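Local coordinates for acylneuraminate lyase (Mycoplasma synoviae, PDB 4N4P), which belongs to the dihydrodipicolinate synthetase family of TIM-barrel proteins and assembles from four copies of the chain, at residues Ser250-Lys258 with Thr271-Glu282. Residues are numbered along the deposited sequence; the frame is centred on the assembly and turned at random.
Sequences SKGLMQSLK and TRKPFWRYEDEE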
ATOM      1  N   SER A 250       5.216   9.711 -21.677  1.00 13.49           N
ATOM      2  CA  SER A 250       4.002  10.530 -21.657  1.00 14.39           C
ATOM      3  C   SER A 250       3.003  10.008 -22.701  1.00 14.46           C
ATOM      4  O   SER A 250       1.828  10.375 -22.690  1.00 13.99           O
ATOM      5  CB  SER A 250       4.311  12.019 -21.820  1.00 15.07           C
ATOM      6  OG  SER A 250       4.886  12.251 -23.082  1.00 16.74           O
ATOM      7  N   LYS A 251       3.470   9.150 -23.604  1.00 13.32           N
ATOM      8  CA  LYS A 251       2.569   8.343 -24.431  1.00 12.86           C
ATOM      9  C   LYS A 251       3.002   6.896 -24.199  1.00 12.90           C
ATOM     10  O   LYS A 251       4.038   6.665 -23.581  1.00 12.88           O
ATOM     11  CB  LYS A 251       2.646   8.735 -25.900  1.00 14.00           C
ATOM     12  CG  LYS A 251       2.076  10.173 -26.155  1.00 14.09           C
ATOM     13  CD  LYS A 251       1.910  10.469 -27.611  1.00 18.81           C
ATOM     14  CE  LYS A 251       1.660  11.960 -27.869  1.00 18.33           C
ATOM     15  NZ  LYS A 251       0.559  12.555 -27.047  1.00 18.29           N
ATOM     16  N   GLY A 252       2.228   5.938 -24.682  1.00 11.78           N
ATOM     17  CA  GLY A 252       2.530   4.540 -24.434  1.00 11.01           C
ATOM     18  C   GLY A 252       3.984   4.201 -24.723  1.00 10.57           C
ATOM     19  O   GLY A 252       4.516   4.596 -25.743  1.00 10.45           O
ATOM     20  N   LEU A 253       4.610   3.441 -23.828  1.00  9.86           N
ATOM     21  CA  LEU A 253       6.031   3.113 -23.961  1.00  9.49           C
ATOM     22  C   LEU A 253       6.342   2.378 -25.267  1.00  9.35           C
ATOM     23  O   LEU A 253       7.169   2.839 -26.063  1.00  9.25           O
ATOM     24  CB  LEU A 253       6.498   2.282 -22.762  1.00  9.64           C
ATOM     25  CG  LEU A 253       7.934   1.742 -22.853  1.00  9.52           C
ATOM     26  CD1 LEU A 253       8.971   2.901 -22.843  1.00 10.78           C
ATOM     27  CD2 LEU A 253       8.193   0.718 -21.718  1.00 12.36           C
ATOM     28  N   MET A 254       5.694   1.235 -25.489  1.00  9.23           N
ATOM     29  CA  MET A 254       6.030   0.433 -26.689  1.00 10.51           C
ATOM     30  C   MET A 254       5.666   1.164 -27.985  1.00 10.93           C
ATOM     31  O   MET A 254       6.424   1.107 -28.971  1.00  9.91           O
ATOM     32  CB  MET A 254       5.389  -0.956 -26.626  1.00 10.45           C
ATOM     33  CG  MET A 254       6.247  -1.955 -25.830  1.00 12.28           C
ATOM     34  SD  MET A 254       6.048  -1.748 -24.058  1.00 15.43           S
ATOM     35  CE  MET A 254       4.549  -2.739 -23.910  1.00 16.73           C
ATOM     36  N   GLN A 255       4.530   1.872 -27.966  1.00 10.18           N
ATOM     37  CA  GLN A 255       4.112   2.668 -29.129  1.00 10.10           C
ATOM     38  C   GLN A 255       5.155   3.734 -29.445  1.00  9.92           C
ATOM     39  O   GLN A 255       5.444   3.985 -30.615  1.00  9.76           O
ATOM     40  CB  GLN A 255       2.770   3.364 -28.877  1.00  9.76           C
ATOM     41  CG  GLN A 255       1.593   2.403 -28.594  1.00 11.59           C
ATOM     42  CD  GLN A 255       1.368   2.183 -27.106  1.00 13.44           C
ATOM     43  OE1 GLN A 255       2.328   2.073 -26.344  1.00 13.21           O
ATOM     44  NE2 GLN A 255       0.086   2.126 -26.680  1.00 12.22           N
ATOM     45  N   SER A 256       5.698   4.357 -28.395  1.00  8.74           N
ATOM     46  CA  SER A 256       6.690   5.412 -28.552  1.00  8.16           C
ATOM     47  C   SER A 256       8.016   4.865 -29.050  1.00  7.89           C
ATOM     48  O   SER A 256       8.638   5.446 -29.960  1.00  7.30           O
ATOM     49  CB  SER A 256       6.907   6.125 -27.219  1.00  7.92           C
ATOM     50  OG  SER A 256       5.730   6.801 -26.826  1.00  8.80           O
ATOM     51  N   LEU A 257       8.465   3.769 -28.448  1.00  6.90           N
ATOM     52  CA  LEU A 257       9.718   3.139 -28.918  1.00  6.98           C
ATOM     53  C   LEU A 257       9.595   2.751 -30.401  1.00  8.51           C
ATOM     54  O   LEU A 257      10.492   3.011 -31.205  1.00  8.32           O
ATOM     55  CB  LEU A 257      10.083   1.912 -28.078  1.00  7.22           C
ATOM     56  CG  LEU A 257      10.454   2.182 -26.608  1.00  7.00           C
ATOM     57  CD1 LEU A 257      10.642   0.821 -25.855  1.00  9.12           C
ATOM     58  CD2 LEU A 257      11.712   3.022 -26.530  1.00  7.88           C
ATOM     59  N   LYS A 258       8.475   2.131 -30.756  1.00  8.25           N
ATOM     60  CA  LYS A 258       8.293   1.686 -32.143  1.00  9.00           C
ATOM     61  C   LYS A 258       8.239   2.877 -33.087  1.00  9.07           C
ATOM     62  O   LYS A 258       8.888   2.865 -34.131  1.00  9.87           O
ATOM     63  CB  LYS A 258       7.061   0.781 -32.268  1.00  9.24           C
ATOM     64  CG  LYS A 258       7.361  -0.657 -31.767  1.00  8.88           C
ATOM     65  CD  LYS A 258       6.108  -1.502 -31.650  1.00 10.71           C
ATOM     66  CE  LYS A 258       6.466  -2.888 -31.082  1.00 10.03           C
ATOM     67  NZ  LYS A 258       5.324  -3.909 -31.157  1.00 11.30           N
ATOM     68  N   THR A 271       2.230  -1.934 -31.911  1.00 12.84           N
ATOM     69  CA  THR A 271       1.837  -2.767 -30.788  1.00 12.09           C
ATOM     70  C   THR A 271       0.607  -3.572 -31.144  1.00 12.65           C
ATOM     71  O   THR A 271      -0.100  -3.231 -32.081  1.00 13.87           O
ATOM     72  CB  THR A 271       1.548  -1.921 -29.528  1.00 12.30           C
ATOM     73  OG1 THR A 271       0.483  -0.987 -29.784  1.00 11.00           O
ATOM     74  CG2 THR A 271       2.811  -1.152 -29.143  1.00 11.03           C
ATOM     75  N   ARG A 272       0.394  -4.657 -30.414  1.00 12.95           N
ATOM     76  CA  ARG A 272      -0.838  -5.438 -30.485  1.00 13.45           C
ATOM     77  C   ARG A 272      -1.869  -4.961 -29.482  1.00 13.93           C
ATOM     78  O   ARG A 272      -1.540  -4.365 -28.452  1.00 13.77           O
ATOM     79  CB  ARG A 272      -0.554  -6.908 -30.216  1.00 12.94           C
ATOM     80  CG  ARG A 272      -0.269  -7.678 -31.474  1.00 15.48           C
ATOM     81  CD  ARG A 272      -0.125  -9.185 -31.210  1.00 15.48           C
ATOM     82  NE  ARG A 272       0.142  -9.852 -32.483  1.00 19.69           N
ATOM     83  CZ  ARG A 272       0.668 -11.074 -32.611  1.00 21.07           C
ATOM     84  NH1 ARG A 272       0.984 -11.780 -31.541  1.00 21.97           N
ATOM     85  NH2 ARG A 272       0.873 -11.590 -33.818  1.00 22.69           N
ATOM     86  N   LYS A 273      -3.131  -5.243 -29.778  1.00 14.64           N
ATOM     87  CA  LYS A 273      -4.209  -5.039 -28.810  1.00 15.45           C
ATOM     88  C   LYS A 273      -3.940  -5.845 -27.544  1.00 15.00           C
ATOM     89  O   LYS A 273      -3.403  -6.946 -27.622  1.00 14.66           O
ATOM     90  CB  LYS A 273      -5.535  -5.494 -29.413  1.00 16.17           C
ATOM     91  CG  LYS A 273      -5.899  -4.773 -30.708  1.00 20.06           C
ATOM     92  CD  LYS A 273      -7.161  -5.447 -31.278  1.00 25.30           C
ATOM     93  CE  LYS A 273      -7.510  -4.905 -32.648  1.00 28.45           C
ATOM     94  NZ  LYS A 273      -8.029  -3.526 -32.522  1.00 32.19           N
ATOM     95  N   PRO A 274      -4.351  -5.320 -26.370  1.00 14.39           N
ATOM     96  CA  PRO A 274      -5.165  -4.118 -26.182  1.00 13.81           C
ATOM     97  C   PRO A 274      -4.419  -2.792 -25.966  1.00 13.49           C
ATOM     98  O   PRO A 274      -5.048  -1.811 -25.512  1.00 12.78           O
ATOM     99  CB  PRO A 274      -5.985  -4.448 -24.943  1.00 14.39           C
ATOM    100  CG  PRO A 274      -5.118  -5.406 -24.160  1.00 14.74           C
ATOM    101  CD  PRO A 274      -4.255  -6.134 -25.142  1.00 14.65           C
ATOM    102  N   PHE A 275      -3.122  -2.735 -26.303  1.00 13.11           N
ATOM    103  CA  PHE A 275      -2.396  -1.468 -26.238  1.00 12.57           C
ATOM    104  C   PHE A 275      -3.034  -0.440 -27.162  1.00 13.39           C
ATOM    105  O   PHE A 275      -3.495  -0.777 -28.271  1.00 13.89           O
ATOM    106  CB  PHE A 275      -0.906  -1.641 -26.555  1.00 12.30           C
ATOM    107  CG  PHE A 275      -0.170  -2.315 -25.451  1.00 11.79           C
ATOM    108  CD1 PHE A 275       0.098  -1.628 -24.257  1.00 11.99           C
ATOM    109  CD2 PHE A 275       0.208  -3.651 -25.564  1.00 11.75           C
ATOM    110  CE1 PHE A 275       0.763  -2.273 -23.197  1.00 13.65           C
ATOM    111  CE2 PHE A 275       0.864  -4.308 -24.499  1.00 10.33           C
ATOM    112  CZ  PHE A 275       1.136  -3.604 -23.321  1.00 11.37           C
ATOM    113  N   TRP A 276      -3.073   0.798 -26.680  1.00 12.65           N
ATOM    114  CA  TRP A 276      -3.669   1.905 -27.408  1.00 12.94           C
ATOM    115  C   TRP A 276      -2.952   2.138 -28.733  1.00 13.59           C
ATOM    116  O   TRP A 276      -1.715   2.221 -28.781  1.00 12.98           O
ATOM    117  CB  TRP A 276      -3.606   3.174 -26.564  1.00 13.27           C
ATOM    118  CG  TRP A 276      -4.409   4.293 -27.159  1.00 15.50           C
ATOM    119  CD1 TRP A 276      -3.948   5.322 -27.939  1.00 17.30           C
ATOM    120  CD2 TRP A 276      -5.823   4.467 -27.054  1.00 17.43           C
ATOM    121  NE1 TRP A 276      -4.999   6.138 -28.317  1.00 17.25           N
ATOM    122  CE2 TRP A 276      -6.158   5.636 -27.780  1.00 20.00           C
ATOM    123  CE3 TRP A 276      -6.842   3.755 -26.404  1.00 19.18           C
ATOM    124  CZ2 TRP A 276      -7.481   6.117 -27.871  1.00 20.13           C
ATOM    125  CZ3 TRP A 276      -8.161   4.222 -26.501  1.00 19.84           C
ATOM    126  CH2 TRP A 276      -8.459   5.406 -27.225  1.00 20.46           C
ATOM    127  N   ARG A 277      -3.729   2.225 -29.814  1.00 13.55           N
ATOM    128  CA  ARG A 277      -3.182   2.629 -31.121  1.00 14.40           C
ATOM    129  C   ARG A 277      -3.383   4.122 -31.330  1.00 14.93           C
ATOM    130  O   ARG A 277      -4.515   4.584 -31.385  1.00 14.01           O
ATOM    131  CB  ARG A 277      -3.865   1.840 -32.245  1.00 14.33           C
ATOM    132  CG  ARG A 277      -3.412   2.195 -33.681  1.00 16.53           C
ATOM    133  CD  ARG A 277      -1.981   1.781 -33.957  1.00 18.58           C
ATOM    134  NE  ARG A 277      -1.770   0.372 -33.678  1.00 19.56           N
ATOM    135  CZ  ARG A 277      -2.015  -0.610 -34.542  1.00 22.43           C
ATOM    136  NH1 ARG A 277      -2.468  -0.349 -35.756  1.00 21.73           N
ATOM    137  NH2 ARG A 277      -1.793  -1.860 -34.184  1.00 23.96           N
ATOM    138  N   TYR A 278      -2.289   4.876 -31.423  1.00 15.27           N
ATOM    139  CA  TYR A 278      -2.376   6.329 -31.564  1.00 16.91           C
ATOM    140  C   TYR A 278      -2.635   6.703 -33.017  1.00 18.45           C
ATOM    141  O   TYR A 278      -2.407   5.904 -33.911  1.00 18.50           O
ATOM    142  CB  TYR A 278      -1.079   7.004 -31.077  1.00 15.79           C
ATOM    143  CG  TYR A 278      -0.897   6.958 -29.586  1.00 16.37           C
ATOM    144  CD1 TYR A 278      -1.416   7.966 -28.773  1.00 14.89           C
ATOM    145  CD2 TYR A 278      -0.217   5.882 -28.976  1.00 14.54           C
ATOM    146  CE1 TYR A 278      -1.274   7.927 -27.394  1.00 13.54           C
ATOM    147  CE2 TYR A 278      -0.067   5.837 -27.607  1.00 15.73           C
ATOM    148  CZ  TYR A 278      -0.585   6.850 -26.818  1.00 13.76           C
ATOM    149  OH  TYR A 278      -0.443   6.762 -25.452  1.00 13.71           O
ATOM    150  N   GLU A 279      -3.091   7.924 -33.275  1.00 21.05           N
ATOM    151  CA  GLU A 279      -3.114   8.366 -34.675  1.00 23.51           C
ATOM    152  C   GLU A 279      -1.666   8.505 -35.147  1.00 24.07           C
ATOM    153  O   GLU A 279      -0.781   8.866 -34.352  1.00 22.62           O
ATOM    154  CB  GLU A 279      -3.946   9.650 -34.866  1.00 24.59           C
ATOM    155  CG  GLU A 279      -5.378   9.555 -34.328  1.00 29.52           C
ATOM    156  CD  GLU A 279      -6.206   8.420 -34.963  1.00 36.53           C
ATOM    157  OE1 GLU A 279      -6.334   8.380 -36.211  1.00 39.28           O
ATOM    158  OE2 GLU A 279      -6.737   7.566 -34.208  1.00 37.79           O
ATOM    159  N   ASP A 280      -1.406   8.173 -36.415  1.00 24.31           N
ATOM    160  CA  ASP A 280      -0.026   8.130 -36.898  1.00 26.00           C
ATOM    161  C   ASP A 280       0.690   9.481 -36.745  1.00 25.20           C
ATOM    162  O   ASP A 280       1.860   9.527 -36.385  1.00 25.23           O
ATOM    163  CB  ASP A 280       0.078   7.594 -38.339  1.00 27.00           C
ATOM    164  CG  ASP A 280       0.444   6.099 -38.393  1.00 30.41           C
ATOM    165  OD1 ASP A 280       0.925   5.538 -37.370  1.00 31.48           O
ATOM    166  OD2 ASP A 280       0.246   5.482 -39.470  1.00 33.96           O
ATOM    167  N   GLU A 281      -0.024  10.575 -36.973  1.00 24.77           N
ATOM    168  CA  GLU A 281       0.613  11.889 -36.867  1.00 23.97           C
ATOM    169  C   GLU A 281       0.931  12.242 -35.418  1.00 21.97           C
ATOM    170  O   GLU A 281       2.011  12.775 -35.148  1.00 22.26           O
ATOM    171  CB  GLU A 281      -0.207  12.994 -37.538  1.00 24.94           C
ATOM    172  CG  GLU A 281      -0.103  13.018 -39.073  1.00 29.41           C
ATOM    173  CD  GLU A 281       1.335  12.924 -39.589  1.00 34.41           C
ATOM    174  OE1 GLU A 281       1.668  11.899 -40.235  1.00 36.11           O
ATOM    175  OE2 GLU A 281       2.128  13.866 -39.340  1.00 36.87           O
ATOM    176  N   GLU A 282       0.011  11.937 -34.502  1.00 19.10           N
ATOM    177  CA  GLU A 282       0.211  12.182 -33.078  1.00 18.03           C
ATOM    178  C   GLU A 282       1.472  11.460 -32.544  1.00 15.51           C
ATOM    179  O   GLU A 282       2.319  12.058 -31.860  1.00 13.65           O
ATOM    180  CB  GLU A 282      -1.024  11.756 -32.265  1.00 18.68           C
ATOM    181  CG  GLU A 282      -0.908  12.083 -30.774  1.00 23.13           C
ATOM    182  CD  GLU A 282      -1.989  11.446 -29.886  1.00 26.50           C
ATOM    183  OE1 GLU A 282      -3.009  10.946 -30.405  1.00 30.35           O
ATOM    184  OE2 GLU A 282      -1.799  11.419 -28.650  1.00 27.57           O
TER
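Gln255 and Tyr278 each make a hydrogen bond across this contact, in which the loop running from Thr271 into helix 280-294 passes along the start of helix 253-263 and the residues leading into it. Both helices follow the last barrel strand, in the C-terminal helical part beside the TIM barrel. The amide of Gln255 gives NE2 to Trp276 O at 2.8 Å, nearly straight (166° at the hydrogen), in the carbonyl plane and on a lone pair, while the acceptor lies almost in the amide plane. A bend at chi2 (95°) turns the amide toward this loop carbonyl. Tyr278 OH accepts the N-H of Gly252, the N-cap residue, at 2.9 Å; Gln255 CG lies at the edge of the same ring, whose plane stands 61° from the amide.

Lys251 CD lies over one face of the Tyr278 ring and Trp276 CD1 over the opposite face, 3.6 Å from the plane above its centre. The lysine then bends at chi4, bringing NZ to the anti lone pair of Glu282 OE2; this 3.1 Å salt bridge ties Lys251, just ahead of the N-cap, to the first turn of helix 280-294. Lys258 extends past Thr271, and its NZ bonds to Thr16 O and Tyr270 O and pairs with Glu53.

Among apolar contacts, Thr271 CG2 sits against Met254 CB at 3.6 Å, and Met254, bent at chi2 and chi3, brings its CE as near to Phe275 CZ, 3.6 Å.

The loop's outer side meets the second subunit: Phe275 packs edge-to-face on Tyr114 of that subunit, and Trp276 N bonds to its Glu120. Trp276 thus offers its carbonyl to Gln255 and its N-H to the neighbouring chain, so hydrogen bonds at a single loop residue join the start of helix 253-263 to the subunit interface.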